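Local coordinates for glycogen synthase (Cyanobacterium sp. CLg1, PDB 6GNF), which belongs to the bacterial glycogen and starch synthase family, with two Rossmann-like lobes, and in this model holds adenosine-5'-diphosphate and a glycan, at residues N23-S28 and C59-R64; T29-Y34 and H101-H106; K316-N321 and K332-A337; Q339-L344 and S414-F419; L469-P474 and M495-K500. All coordinates share one frame; numbering follows the deposited sequence.

Interaction 1 (N23-S28 and C59-R64). With SO4 (sulfate ion), chain G; SO4 (sulfate ion), chain H.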
# COMPACT_ATOMS: atom_id res chain seq x y z
N ASN A 23 -1.25 -14.86 -19.24
CA ASN A 23 -2.46 -14.91 -18.45
C ASN A 23 -2.10 -14.59 -17.00
O ASN A 23 -1.38 -15.36 -16.37
CB ASN A 23 -3.08 -16.30 -18.53
CG ASN A 23 -3.51 -16.66 -19.95
OD1 ASN A 23 -4.19 -15.89 -20.61
ND2 ASN A 23 -3.12 -17.84 -20.40
N ILE A 24 -2.55 -13.45 -16.50
CA ILE A 24 -2.16 -12.98 -15.19
C ILE A 24 -3.39 -12.74 -14.33
O ILE A 24 -4.25 -11.96 -14.68
CB ILE A 24 -1.35 -11.68 -15.28
CG1 ILE A 24 -0.23 -11.82 -16.32
CG2 ILE A 24 -0.75 -11.32 -13.93
CD1 ILE A 24 0.40 -10.51 -16.71
N CYS A 25 -3.42 -13.39 -13.17
CA CYS A 25 -4.53 -13.27 -12.24
C CYS A 25 -4.03 -12.67 -10.92
O CYS A 25 -3.30 -13.32 -10.18
CB CYS A 25 -5.13 -14.65 -12.00
SG CYS A 25 -6.52 -14.66 -10.85
N PHE A 26 -4.39 -11.40 -10.67
CA PHE A 26 -3.99 -10.70 -9.44
C PHE A 26 -5.00 -11.00 -8.35
O PHE A 26 -6.21 -10.89 -8.57
CB PHE A 26 -3.98 -9.18 -9.64
CG PHE A 26 -2.75 -8.66 -10.32
CD1 PHE A 26 -2.56 -8.85 -11.67
CD2 PHE A 26 -1.78 -7.98 -9.60
CE1 PHE A 26 -1.42 -8.37 -12.30
CE2 PHE A 26 -0.65 -7.49 -10.23
CZ PHE A 26 -0.47 -7.69 -11.58
N VAL A 27 -4.50 -11.36 -7.17
CA VAL A 27 -5.38 -11.65 -6.06
C VAL A 27 -5.02 -10.70 -4.92
O VAL A 27 -3.86 -10.56 -4.56
CB VAL A 27 -5.23 -13.13 -5.61
CG1 VAL A 27 -6.32 -13.50 -4.62
CG2 VAL A 27 -5.30 -14.05 -6.83
N SER A 28 -6.02 -10.00 -4.39
CA SER A 28 -5.79 -9.10 -3.27
C SER A 28 -7.06 -8.81 -2.51
O SER A 28 -8.15 -9.12 -2.97
CB SER A 28 -5.17 -7.77 -3.75
OG SER A 28 -6.05 -6.99 -4.51
N CYS A 59 -6.79 -10.27 -15.00
CA CYS A 59 -7.96 -10.11 -14.15
C CYS A 59 -7.50 -9.90 -12.72
O CYS A 59 -6.36 -10.20 -12.37
CB CYS A 59 -8.89 -11.31 -14.24
SG CYS A 59 -8.25 -12.83 -13.49
N THR A 60 -8.39 -9.34 -11.91
CA THR A 60 -8.16 -9.23 -10.47
C THR A 60 -9.26 -10.01 -9.78
O THR A 60 -10.39 -10.14 -10.29
CB THR A 60 -8.20 -7.78 -9.96
OG1 THR A 60 -9.54 -7.28 -10.06
CG2 THR A 60 -7.22 -6.90 -10.75
N VAL A 61 -8.92 -10.57 -8.62
CA VAL A 61 -9.87 -11.26 -7.77
C VAL A 61 -9.75 -10.67 -6.38
O VAL A 61 -8.65 -10.62 -5.83
CB VAL A 61 -9.59 -12.77 -7.67
CG1 VAL A 61 -10.65 -13.45 -6.83
CG2 VAL A 61 -9.53 -13.39 -9.06
N ALA A 62 -10.89 -10.27 -5.82
CA ALA A 62 -10.91 -9.68 -4.49
C ALA A 62 -12.28 -9.87 -3.88
O ALA A 62 -13.23 -10.20 -4.58
CB ALA A 62 -10.57 -8.21 -4.58
N PRO A 63 -12.40 -9.64 -2.56
CA PRO A 63 -13.72 -9.81 -1.93
C PRO A 63 -14.73 -8.77 -2.36
O PRO A 63 -14.36 -7.62 -2.64
CB PRO A 63 -13.42 -9.65 -0.44
CG PRO A 63 -11.96 -9.97 -0.31
CD PRO A 63 -11.34 -9.43 -1.56
N ARG A 64 -15.99 -9.15 -2.42
CA ARG A 64 -17.08 -8.20 -2.70
C ARG A 64 -17.54 -7.56 -1.39
O ARG A 64 -18.47 -8.02 -0.74
CB ARG A 64 -18.23 -8.92 -3.40
CG ARG A 64 -19.35 -8.02 -3.90
CD ARG A 64 -20.39 -8.86 -4.61
NE ARG A 64 -21.50 -8.06 -5.11
CZ ARG A 64 -22.76 -8.13 -4.70
NH1 ARG A 64 -23.15 -8.96 -3.75
NH2 ARG A 64 -23.65 -7.34 -5.27
S SO4 G . -27.10 -9.25 -4.06
O1 SO4 G . -27.39 -10.64 -4.48
O2 SO4 G . -26.11 -9.20 -2.96
O3 SO4 G . -28.36 -8.65 -3.57
O4 SO4 G . -26.60 -8.47 -5.22
S SO4 H . -3.23 -20.48 -23.22
O1 SO4 H . -3.57 -21.39 -22.11
O2 SO4 H . -1.76 -20.42 -23.36
O3 SO4 H . -3.76 -19.12 -22.96
O4 SO4 H . -3.85 -21.02 -24.46

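Interaction 2 (T29-Y34 and H101-H106)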
# COMPACT_ATOMS: atom_id res chain seq x y z
N THR A 29 -6.90 -8.12 -1.39
CA THR A 29 -8.04 -7.63 -0.62
C THR A 29 -8.55 -6.29 -1.12
O THR A 29 -9.63 -5.88 -0.75
CB THR A 29 -7.66 -7.47 0.86
OG1 THR A 29 -6.40 -6.78 0.94
CG2 THR A 29 -7.50 -8.81 1.50
N GLU A 30 -7.74 -5.59 -1.93
CA GLU A 30 -8.05 -4.23 -2.33
C GLU A 30 -7.85 -4.05 -3.83
O GLU A 30 -6.82 -4.44 -4.36
CB GLU A 30 -7.10 -3.25 -1.65
CG GLU A 30 -7.40 -2.95 -0.20
CD GLU A 30 -6.40 -1.97 0.40
OE1 GLU A 30 -5.93 -1.03 -0.29
OE2 GLU A 30 -6.10 -2.15 1.60
N VAL A 31 -8.81 -3.39 -4.47
CA VAL A 31 -8.66 -2.94 -5.86
C VAL A 31 -9.33 -1.57 -6.00
O VAL A 31 -10.54 -1.46 -5.94
CB VAL A 31 -9.33 -3.91 -6.88
CG1 VAL A 31 -9.11 -3.41 -8.30
CG2 VAL A 31 -8.78 -5.32 -6.73
N ALA A 32 -8.52 -0.53 -6.15
CA ALA A 32 -9.07 0.81 -6.33
C ALA A 32 -9.80 0.87 -7.66
O ALA A 32 -9.43 0.17 -8.60
CB ALA A 32 -7.95 1.86 -6.29
N PRO A 33 -10.84 1.71 -7.76
CA PRO A 33 -11.40 2.57 -6.71
C PRO A 33 -12.50 1.88 -5.89
O PRO A 33 -13.11 2.49 -5.04
CB PRO A 33 -11.99 3.73 -7.51
CG PRO A 33 -12.43 3.10 -8.80
CD PRO A 33 -11.54 1.91 -9.04
N TYR A 34 -12.67 0.58 -6.06
CA TYR A 34 -13.77 -0.14 -5.41
C TYR A 34 -13.48 -0.32 -3.92
O TYR A 34 -14.33 -0.11 -3.06
CB TYR A 34 -13.91 -1.52 -6.05
CG TYR A 34 -14.14 -1.52 -7.55
CD1 TYR A 34 -15.44 -1.50 -8.06
CD2 TYR A 34 -13.08 -1.55 -8.46
CE1 TYR A 34 -15.67 -1.50 -9.43
CE2 TYR A 34 -13.30 -1.55 -9.82
CZ TYR A 34 -14.60 -1.53 -10.31
OH TYR A 34 -14.88 -1.54 -11.66
N HIS A 101 -12.53 -7.62 -13.39
CA HIS A 101 -12.52 -7.61 -11.94
C HIS A 101 -13.54 -8.61 -11.47
O HIS A 101 -14.72 -8.54 -11.83
CB HIS A 101 -12.85 -6.22 -11.42
CG HIS A 101 -11.94 -5.16 -11.94
ND1 HIS A 101 -10.59 -5.15 -11.67
CD2 HIS A 101 -12.18 -4.10 -12.74
CE1 HIS A 101 -10.04 -4.11 -12.27
NE2 HIS A 101 -10.98 -3.46 -12.93
N ILE A 102 -13.06 -9.64 -10.78
CA ILE A 102 -13.91 -10.68 -10.25
C ILE A 102 -14.02 -10.45 -8.76
O ILE A 102 -13.02 -10.25 -8.06
CB ILE A 102 -13.29 -12.07 -10.49
CG1 ILE A 102 -12.87 -12.25 -11.95
CG2 ILE A 102 -14.25 -13.17 -10.04
CD1 ILE A 102 -13.95 -11.98 -12.94
N TRP A 103 -15.25 -10.50 -8.25
CA TRP A 103 -15.51 -10.24 -6.85
C TRP A 103 -16.12 -11.45 -6.19
O TRP A 103 -17.14 -11.98 -6.62
CB TRP A 103 -16.47 -9.07 -6.72
CG TRP A 103 -16.10 -7.89 -7.53
CD1 TRP A 103 -16.71 -7.46 -8.67
CD2 TRP A 103 -15.03 -6.97 -7.28
NE1 TRP A 103 -16.10 -6.32 -9.13
CE2 TRP A 103 -15.08 -5.99 -8.29
CE3 TRP A 103 -14.06 -6.86 -6.28
CZ2 TRP A 103 -14.18 -4.94 -8.36
CZ3 TRP A 103 -13.16 -5.79 -6.34
CH2 TRP A 103 -13.22 -4.85 -7.38
N VAL A 104 -15.49 -11.89 -5.11
CA VAL A 104 -15.92 -13.07 -4.38
C VAL A 104 -16.99 -12.66 -3.38
O VAL A 104 -16.72 -11.90 -2.46
CB VAL A 104 -14.74 -13.73 -3.66
CG1 VAL A 104 -15.18 -15.01 -2.96
CG2 VAL A 104 -13.62 -14.01 -4.64
N ASP A 105 -18.19 -13.20 -3.54
CA ASP A 105 -19.32 -12.80 -2.73
C ASP A 105 -19.64 -13.83 -1.64
O ASP A 105 -19.82 -15.01 -1.91
CB ASP A 105 -20.55 -12.60 -3.60
CG ASP A 105 -21.78 -12.20 -2.80
OD1 ASP A 105 -21.84 -11.09 -2.22
OD2 ASP A 105 -22.74 -13.01 -2.76
N HIS A 106 -19.75 -13.34 -0.41
CA HIS A 106 -20.11 -14.16 0.74
C HIS A 106 -20.57 -13.24 1.87
O HIS A 106 -20.09 -12.13 1.99
CB HIS A 106 -18.92 -14.99 1.22
CG HIS A 106 -19.30 -16.13 2.10
ND1 HIS A 106 -19.57 -15.99 3.45
CD2 HIS A 106 -19.48 -17.45 1.82
CE1 HIS A 106 -19.89 -17.16 3.96
NE2 HIS A 106 -19.85 -18.06 3.00

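Interaction 3 (K316-N321 and K332-A337)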
# COMPACT_ATOMS: atom_id res chain seq x y z
N LYS A 316 -9.38 17.52 -11.37
CA LYS A 316 -10.77 18.00 -11.32
C LYS A 316 -11.18 18.64 -10.00
O LYS A 316 -12.33 19.02 -9.85
CB LYS A 316 -11.73 16.85 -11.63
CG LYS A 316 -11.37 16.10 -12.90
CD LYS A 316 -12.58 15.43 -13.53
CE LYS A 316 -12.20 14.74 -14.83
NZ LYS A 316 -13.38 14.56 -15.72
N PHE A 317 -10.25 18.76 -9.06
CA PHE A 317 -10.55 19.34 -7.75
C PHE A 317 -9.95 20.72 -7.55
O PHE A 317 -10.58 21.60 -6.96
CB PHE A 317 -10.03 18.44 -6.64
CG PHE A 317 -10.63 17.07 -6.63
CD1 PHE A 317 -10.06 16.04 -7.38
CD2 PHE A 317 -11.76 16.80 -5.87
CE1 PHE A 317 -10.60 14.77 -7.36
CE2 PHE A 317 -12.31 15.53 -5.85
CZ PHE A 317 -11.73 14.51 -6.60
N ILE A 318 -8.72 20.90 -8.03
CA ILE A 318 -7.96 22.13 -7.74
C ILE A 318 -8.51 23.35 -8.47
O ILE A 318 -9.23 23.21 -9.45
CB ILE A 318 -6.45 21.95 -8.05
CG1 ILE A 318 -6.21 21.69 -9.54
CG2 ILE A 318 -5.87 20.82 -7.20
CD1 ILE A 318 -4.77 21.34 -9.89
N LEU A 319 -8.18 24.52 -7.95
CA LEU A 319 -8.72 25.78 -8.46
C LEU A 319 -8.15 26.21 -9.81
O LEU A 319 -8.78 26.99 -10.52
CB LEU A 319 -8.50 26.92 -7.47
CG LEU A 319 -9.75 27.30 -6.67
CD1 LEU A 319 -10.12 26.19 -5.71
CD2 LEU A 319 -9.53 28.61 -5.93
N ALA A 320 -6.95 25.75 -10.13
CA ALA A 320 -6.35 26.09 -11.41
C ALA A 320 -5.46 24.98 -11.91
O ALA A 320 -4.59 24.49 -11.20
CB ALA A 320 -5.56 27.39 -11.31
N ASN A 321 -5.74 24.54 -13.13
CA ASN A 321 -4.89 23.58 -13.82
C ASN A 321 -3.63 24.27 -14.34
O ASN A 321 -3.63 25.48 -14.56
CB ASN A 321 -5.67 22.93 -14.96
CG ASN A 321 -6.80 22.06 -14.47
OD1 ASN A 321 -7.97 22.35 -14.73
ND2 ASN A 321 -6.47 20.99 -13.75
N LYS A 332 0.84 28.93 -8.18
CA LYS A 332 0.71 30.01 -7.19
C LYS A 332 -0.73 30.17 -6.75
O LYS A 332 -1.00 30.40 -5.57
CB LYS A 332 1.24 31.34 -7.73
CG LYS A 332 2.65 31.63 -7.29
CD LYS A 332 3.20 32.91 -7.88
CE LYS A 332 4.68 33.04 -7.55
NZ LYS A 332 5.39 33.98 -8.45
N LEU A 333 -1.66 30.08 -7.70
CA LEU A 333 -3.07 30.21 -7.37
C LEU A 333 -3.50 29.04 -6.48
O LEU A 333 -4.19 29.23 -5.49
CB LEU A 333 -3.92 30.29 -8.65
CG LEU A 333 -5.41 30.65 -8.53
CD1 LEU A 333 -5.95 31.19 -9.85
CD2 LEU A 333 -6.27 29.47 -8.09
N CYS A 334 -3.05 27.84 -6.81
CA CYS A 334 -3.29 26.66 -5.96
C CYS A 334 -2.71 26.85 -4.56
O CYS A 334 -3.34 26.47 -3.58
CB CYS A 334 -2.72 25.41 -6.61
SG CYS A 334 -3.65 24.88 -8.07
N LYS A 335 -1.52 27.44 -4.46
CA LYS A 335 -0.89 27.71 -3.17
C LYS A 335 -1.75 28.64 -2.31
O LYS A 335 -2.03 28.34 -1.15
CB LYS A 335 0.50 28.32 -3.35
CG LYS A 335 1.28 28.46 -2.05
CD LYS A 335 2.73 28.83 -2.31
CE LYS A 335 3.49 29.00 -1.01
NZ LYS A 335 4.95 29.20 -1.24
N VAL A 336 -2.12 29.79 -2.87
CA VAL A 336 -3.00 30.73 -2.18
C VAL A 336 -4.35 30.11 -1.81
O VAL A 336 -4.91 30.42 -0.75
CB VAL A 336 -3.16 32.02 -3.03
CG1 VAL A 336 -4.38 32.84 -2.62
CG2 VAL A 336 -1.87 32.83 -3.03
N ALA A 337 -4.87 29.23 -2.66
CA ALA A 337 -6.12 28.52 -2.38
C ALA A 337 -5.99 27.57 -1.19
O ALA A 337 -6.87 27.52 -0.32
CB ALA A 337 -6.59 27.76 -3.61

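Interaction 4 (Q339-L344 and S414-F419)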
# COMPACT_ATOMS: atom_id res chain seq x y z
N GLN A 339 -3.68 27.81 1.21
CA GLN A 339 -3.47 28.67 2.37
C GLN A 339 -4.79 29.15 2.95
O GLN A 339 -5.01 29.04 4.16
CB GLN A 339 -2.58 29.86 2.00
CG GLN A 339 -1.13 29.46 1.81
CD GLN A 339 -0.24 30.60 1.36
OE1 GLN A 339 -0.68 31.52 0.69
NE2 GLN A 339 1.04 30.53 1.73
N LYS A 340 -5.65 29.70 2.10
CA LYS A 340 -6.97 30.16 2.54
C LYS A 340 -7.83 29.02 3.07
O LYS A 340 -8.49 29.16 4.08
CB LYS A 340 -7.71 30.88 1.41
CG LYS A 340 -9.18 31.12 1.72
CD LYS A 340 -9.75 32.30 0.97
CE LYS A 340 -11.13 32.64 1.50
NZ LYS A 340 -12.08 31.51 1.32
N GLU A 341 -7.83 27.89 2.37
CA GLU A 341 -8.63 26.74 2.80
C GLU A 341 -8.26 26.28 4.21
O GLU A 341 -9.12 25.82 4.96
CB GLU A 341 -8.47 25.58 1.81
CG GLU A 341 -9.49 24.46 1.96
CD GLU A 341 -10.85 24.80 1.41
OE1 GLU A 341 -11.15 25.98 1.13
OE2 GLU A 341 -11.64 23.85 1.24
N CYS A 342 -6.99 26.42 4.57
CA CYS A 342 -6.48 25.91 5.84
C CYS A 342 -6.42 26.96 6.94
O CYS A 342 -5.98 26.68 8.05
CB CYS A 342 -5.09 25.31 5.62
SG CYS A 342 -5.11 23.85 4.53
N GLY A 343 -6.87 28.17 6.65
CA GLY A 343 -6.85 29.26 7.62
C GLY A 343 -5.47 29.86 7.84
O GLY A 343 -5.25 30.55 8.83
N LEU A 344 -4.55 29.63 6.91
CA LEU A 344 -3.18 30.13 7.02
C LEU A 344 -3.05 31.48 6.33
O LEU A 344 -3.81 31.79 5.42
CB LEU A 344 -2.21 29.14 6.37
CG LEU A 344 -2.30 27.70 6.87
CD1 LEU A 344 -1.41 26.79 6.03
CD2 LEU A 344 -1.93 27.62 8.34
N SER A 414 -10.28 13.54 -0.21
CA SER A 414 -9.59 13.57 -1.50
C SER A 414 -9.41 15.00 -2.01
O SER A 414 -8.34 15.36 -2.51
CB SER A 414 -10.31 12.73 -2.53
OG SER A 414 -9.99 11.37 -2.29
N LYS A 415 -10.45 15.81 -1.89
CA LYS A 415 -10.38 17.20 -2.33
C LYS A 415 -9.21 17.94 -1.68
O LYS A 415 -8.46 18.63 -2.37
CB LYS A 415 -11.70 17.91 -2.02
CG LYS A 415 -11.77 19.36 -2.47
CD LYS A 415 -13.22 19.84 -2.48
CE LYS A 415 -13.33 21.33 -2.76
NZ LYS A 415 -12.95 22.16 -1.59
N LEU A 416 -9.05 17.80 -0.37
CA LEU A 416 -7.98 18.48 0.34
C LEU A 416 -6.61 17.87 0.01
O LEU A 416 -5.61 18.58 -0.04
CB LEU A 416 -8.22 18.47 1.85
CG LEU A 416 -7.30 19.36 2.69
CD1 LEU A 416 -7.45 20.82 2.31
CD2 LEU A 416 -7.59 19.18 4.18
N ALA A 417 -6.57 16.57 -0.22
CA ALA A 417 -5.34 15.92 -0.67
C ALA A 417 -4.87 16.54 -1.98
O ALA A 417 -3.68 16.84 -2.14
CB ALA A 417 -5.55 14.42 -0.84
N HIS A 418 -5.80 16.78 -2.90
CA HIS A 418 -5.49 17.39 -4.18
C HIS A 418 -5.00 18.82 -3.98
O HIS A 418 -3.99 19.23 -4.57
CB HIS A 418 -6.71 17.33 -5.11
CG HIS A 418 -6.88 16.01 -5.79
ND1 HIS A 418 -6.25 15.71 -6.98
CD2 HIS A 418 -7.57 14.90 -5.44
CE1 HIS A 418 -6.56 14.47 -7.33
NE2 HIS A 418 -7.36 13.96 -6.42
N PHE A 419 -5.71 19.58 -3.16
CA PHE A 419 -5.28 20.94 -2.82
C PHE A 419 -3.85 20.98 -2.26
O PHE A 419 -3.09 21.91 -2.56
CB PHE A 419 -6.22 21.58 -1.80
CG PHE A 419 -7.39 22.31 -2.40
CD1 PHE A 419 -8.28 21.67 -3.25
CD2 PHE A 419 -7.62 23.65 -2.08
CE1 PHE A 419 -9.36 22.35 -3.78
CE2 PHE A 419 -8.70 24.33 -2.62
CZ PHE A 419 -9.57 23.68 -3.47

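Interaction 5 (L469-P474 and M495-K500)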
# COMPACT_ATOMS: atom_id res chain seq x y z
N LEU A 469 16.70 14.38 1.04
CA LEU A 469 16.59 13.35 2.07
C LEU A 469 16.79 13.93 3.46
O LEU A 469 17.68 14.77 3.68
CB LEU A 469 17.64 12.26 1.85
CG LEU A 469 17.60 11.48 0.54
CD1 LEU A 469 18.58 10.31 0.61
CD2 LEU A 469 16.20 10.98 0.22
N MET A 470 16.00 13.43 4.40
CA MET A 470 16.19 13.71 5.82
C MET A 470 17.27 12.77 6.36
O MET A 470 17.77 11.90 5.65
CB MET A 470 14.92 13.38 6.60
CG MET A 470 13.65 14.04 6.13
SD MET A 470 12.23 13.30 6.93
CE MET A 470 10.93 14.27 6.16
N ASN A 471 17.58 12.92 7.64
CA ASN A 471 18.28 11.86 8.35
C ASN A 471 17.25 10.80 8.74
O ASN A 471 16.05 11.03 8.62
CB ASN A 471 19.01 12.40 9.58
CG ASN A 471 20.21 13.26 9.23
OD1 ASN A 471 20.76 13.17 8.13
ND2 ASN A 471 20.64 14.09 10.17
N LYS A 472 17.73 9.65 9.18
CA LYS A 472 16.87 8.51 9.51
C LYS A 472 15.93 8.83 10.67
O LYS A 472 16.36 9.39 11.67
CB LYS A 472 17.74 7.31 9.86
CG LYS A 472 16.98 6.02 10.10
CD LYS A 472 17.91 4.94 10.64
CE LYS A 472 17.15 3.67 10.96
NZ LYS A 472 16.57 3.04 9.74
N ILE A 473 14.67 8.46 10.54
CA ILE A 473 13.69 8.61 11.62
C ILE A 473 13.72 7.31 12.42
O ILE A 473 13.31 6.28 11.91
CB ILE A 473 12.26 8.86 11.09
CG1 ILE A 473 12.25 9.97 10.03
CG2 ILE A 473 11.31 9.19 12.23
CD1 ILE A 473 12.73 11.32 10.51
N PRO A 474 14.20 7.36 13.67
CA PRO A 474 14.45 6.10 14.38
C PRO A 474 13.18 5.36 14.76
O PRO A 474 12.17 5.99 15.09
CB PRO A 474 15.24 6.54 15.62
CG PRO A 474 14.88 7.97 15.83
CD PRO A 474 14.50 8.55 14.50
N MET A 495 14.24 15.00 10.83
CA MET A 495 13.33 15.55 9.83
C MET A 495 13.74 16.97 9.46
O MET A 495 13.84 17.31 8.29
CB MET A 495 11.89 15.55 10.36
CG MET A 495 10.85 16.12 9.40
SD MET A 495 9.19 16.13 10.09
CE MET A 495 9.33 17.46 11.28
N ILE A 496 14.02 17.78 10.47
CA ILE A 496 14.34 19.19 10.27
C ILE A 496 15.63 19.39 9.47
O ILE A 496 15.75 20.35 8.71
CB ILE A 496 14.40 19.93 11.63
CG1 ILE A 496 12.97 20.04 12.19
CG2 ILE A 496 15.01 21.31 11.48
CD1 ILE A 496 12.91 20.35 13.67
N VAL A 497 16.60 18.50 9.63
CA VAL A 497 17.81 18.52 8.81
C VAL A 497 17.44 18.49 7.32
O VAL A 497 17.97 19.28 6.53
CB VAL A 497 18.77 17.36 9.16
CG1 VAL A 497 19.82 17.15 8.07
CG2 VAL A 497 19.46 17.64 10.49
N GLY A 498 16.52 17.60 6.95
CA GLY A 498 16.05 17.51 5.57
C GLY A 498 15.31 18.75 5.13
O GLY A 498 15.53 19.25 4.02
N MET A 499 14.45 19.28 5.99
CA MET A 499 13.67 20.47 5.66
C MET A 499 14.58 21.68 5.44
O MET A 499 14.36 22.46 4.51
CB MET A 499 12.65 20.77 6.77
CG MET A 499 11.56 19.71 6.89
SD MET A 499 10.56 19.90 8.37
CE MET A 499 9.58 21.33 7.93
N LYS A 500 15.61 21.81 6.27
CA LYS A 500 16.59 22.90 6.12
C LYS A 500 17.38 22.78 4.83
O LYS A 500 17.66 23.79 4.19
CB LYS A 500 17.54 22.94 7.32
CG LYS A 500 16.93 23.52 8.57
CD LYS A 500 17.94 23.59 9.70
CE LYS A 500 17.52 24.59 10.77
NZ LYS A 500 18.54 24.67 11.85

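Interaction 1 (N23-S28 and C59-R64)
Ile24, Phe26 and Ser28 alternate with Cys59 and Val61 in a ladder of four backbone hydrogen bonds between parallel strands. Cys59 N donates to Ile24 O at 3.1 Å, and Phe26 N returns to Cys59 O at 2.9 Å. Val61 N then reaches Phe26 O at 2.7 Å, and Ser28 N closes the series on Val61 O at 3.1 Å. The strand directions differ by 23°. Cys25, Val27, Cys59 and Val61 share one face of the sheet. There Cys25 SG lies 3.6 Å from Cys59 SG, in contact but with no disulfide, and 3.7 Å from Val61 CG2. On the other face Phe26 CB meets Thr60 CG2, while the ring leads away from strand 59-63. Arg64 NH1 pairs with Asp105 and Asn23 ND2 with Asn164 O; each side chain also binds a sulfate, probably from the crystallisation liquor. The strands form a beta-alpha-beta unit with helix 39-54, whose Leu47, Pro48 and Leu51 cover Phe26. Strand 166-170 flanks 23-27 and strand 99-105 flanks 59-63.

Interaction 2 (T29-Y34 and H101-H106)
Tyr34 and Trp103 both turn CG opposite their own carbonyl carbons, with chi1 at -58° and -49°, which brings their rings together across the contact. The edge of Trp103 points at the face of Tyr34, a tilted edge-to-face pair, planes at 57°. Trp103 CZ2 sits 3.4 Å above the Tyr34 plane, over the ring centre, and Trp103 CH2 comes to 3.5 Å from Tyr34 CG. His101 approaches the same tyrosine obliquely: His101 CD2 is 4.0 Å from Tyr34 CE2 and 3.9 Å from Tyr34 OH. Val31 CB touches Trp103 CH2 at 4.0 Å, and Val31 CG1 reaches His101 ND1 at 4.1 Å. Between the segments the contact is purely van der Waals and aromatic. Polar ends are held elsewhere: Tyr34 OH by Asp70, His101 ND1 by Thr60 OG1 and Trp103 NE1 by Ser94. The bond at ND1 probably limits rotation of the His101 ring. A weak backbone bond runs from Tyr34 N to Val31 O across the turn, which contains a cis peptide before Pro33. Tyr34, His101 and Trp103 make an aromatic cluster. It ties the loop after strand 23-27 to strand 99-105, within the Rossmann-like N-terminal lobe of a GT-B fold.

Interaction 3 (K316-N321 and K332-A337)
Leu319 and Ala320 pack on Leu333, Cys334 and Ala337 where a loop lies along the helix that leads into the second Rossmann-like lobe. The loop follows strand 298-300, the last strand of the N-terminal sheet. Helix 327-341 precedes strand 352-356 of the C-terminal sheet. The contact is plain packing in the connection between the two halves of a GT-B fold. Its outer part is a leucine pair. The side chains of Leu319 and Leu333 cross at about a right angle, and Leu333 CD2 presses on Leu319 CB at 3.4 Å, closer than usual for two carbons. The first torsion of Leu319, chi1 -103°, lies away from the staggered positions, perhaps influenced by a crystal neighbour. Its CD2 reaches along the helix to Ala337 CB, one turn on from Leu333, at 3.8 Å. Leu333 CD2 also meets Ala320 CB at 3.9 Å, so one methyl bridges two loop residues. This part is largely exposed. Deeper in, Ile318 and Cys334 are buried, and Cys334 SG lies 4.1 Å from Ile318 CB. Ile318 also rests on His418 and Ala422 of helix 414-423. The same sulfur also approaches the loop backbone, with Cys334 SG 3.3 Å from Ala320 O.

Interaction 4 (Q339-L344 and S414-F419)
Phe419 meets Glu341 obliquely, Phe419 CD2 lying 4.4 Å from Glu341 CB. Leu319, in the loop before helix 327-341, also touches this phenylalanine. The other ring of helix 414-423 here, His418, turns elsewhere. Ser414 C lies in plane at its edge. The histidine stacks with Trp310 and Phe317, and its ND1 bonds to Asp315. The flat carboxylate of Glu341 forms the polar end of the contact. Glu341 OE2 makes a salt bridge with Lys415 NZ at 3.5 Å, a long one. Glu341 CG stands anti to its backbone nitrogen (chi1 -166°), and the chain then bends at chi2, 76°, to carry the carboxylate across. The lysine is extended until its last torsion, where it bends, and the two side chains meet at about a right angle. Under the salt bridge Leu416 CD1 packs on Glu341 CG at 4.2 Å and on Cys342 SG at 4.4 Å. Helix 327-341 ends here in a Schellman motif. Leu344 N bonds back to Gln339 O at 2.8 Å, Gly343 N bonds to Lys340 O, and Gly343 takes a positive phi of 75°. Next to Leu416 in the helix, Ala417 belongs to the adenosine-5'-diphosphate pocket. The chemistry is thus layered: buried leucine, cysteine and phenylalanine contacts inside, and an exposed ion pair outside, which solvent probably weakens.

Interaction 5 (L469-P474 and M495-K500)
Met470 and Met495 lie side by side and point the same way. Met470 is fully extended beyond CG and runs along the helix side chain, with its CE 3.7 Å from Met495 CG. Its sulfur also rests on the helix backbone, Met470 SD to Met495 CA being 3.8 Å. One turn of helix further on is Gly498. With no side chain there, the backbones come close, Met470 CA to Gly498 CA at 3.8 Å. Asn471 crosses Val497 obliquely at the outer edge. Its amide nitrogen, Asn471 ND2, sits 3.8 Å from both Val497 CG1 and Val497 CG2, a van der Waals contact. A backbone hydrogen bond with Ala494 ties Asn471 to the helix. On the other flank Ile473 CD1 approaches Met495 N at 4.0 Å and Met495 CB at 4.3 Å. Within the second Rossmann-like lobe, the contact joins the loop leaving strand 468-469, the outermost strand of the sheet, to helix 485-503. Met470 also packs on Leu428 of strand 426-429, and Met495 on Val367 and Ile368 of helix 365-370.

How the interactions relate
Interactions 1 and 2 adjoin in the N-terminal lobe, with centres about 8 Å apart. Strands 57-63 and 99-105 are neighbours in one sheet, probably bonded through Thr60 O and Ile102 N at 2.8 Å. Interactions 3 and 4 share helix 327-341. Their centres are about 9 Å apart, and Leu319 CD1 meets Phe419 CZ at 3.4 Å. The nearest atoms of interactions 2 and 4 are about 9 Å apart. Interaction 5 is separate, its centre about 25 Å from that of interaction 4 and across the chain's centre from interactions 1 and 2. The Leu416 side chain is about 7 Å from adenosine-5'-diphosphate, those of Ile318 and Met470 about 13 Å. The Ser28 side chain lies about 8 Å from the glycan.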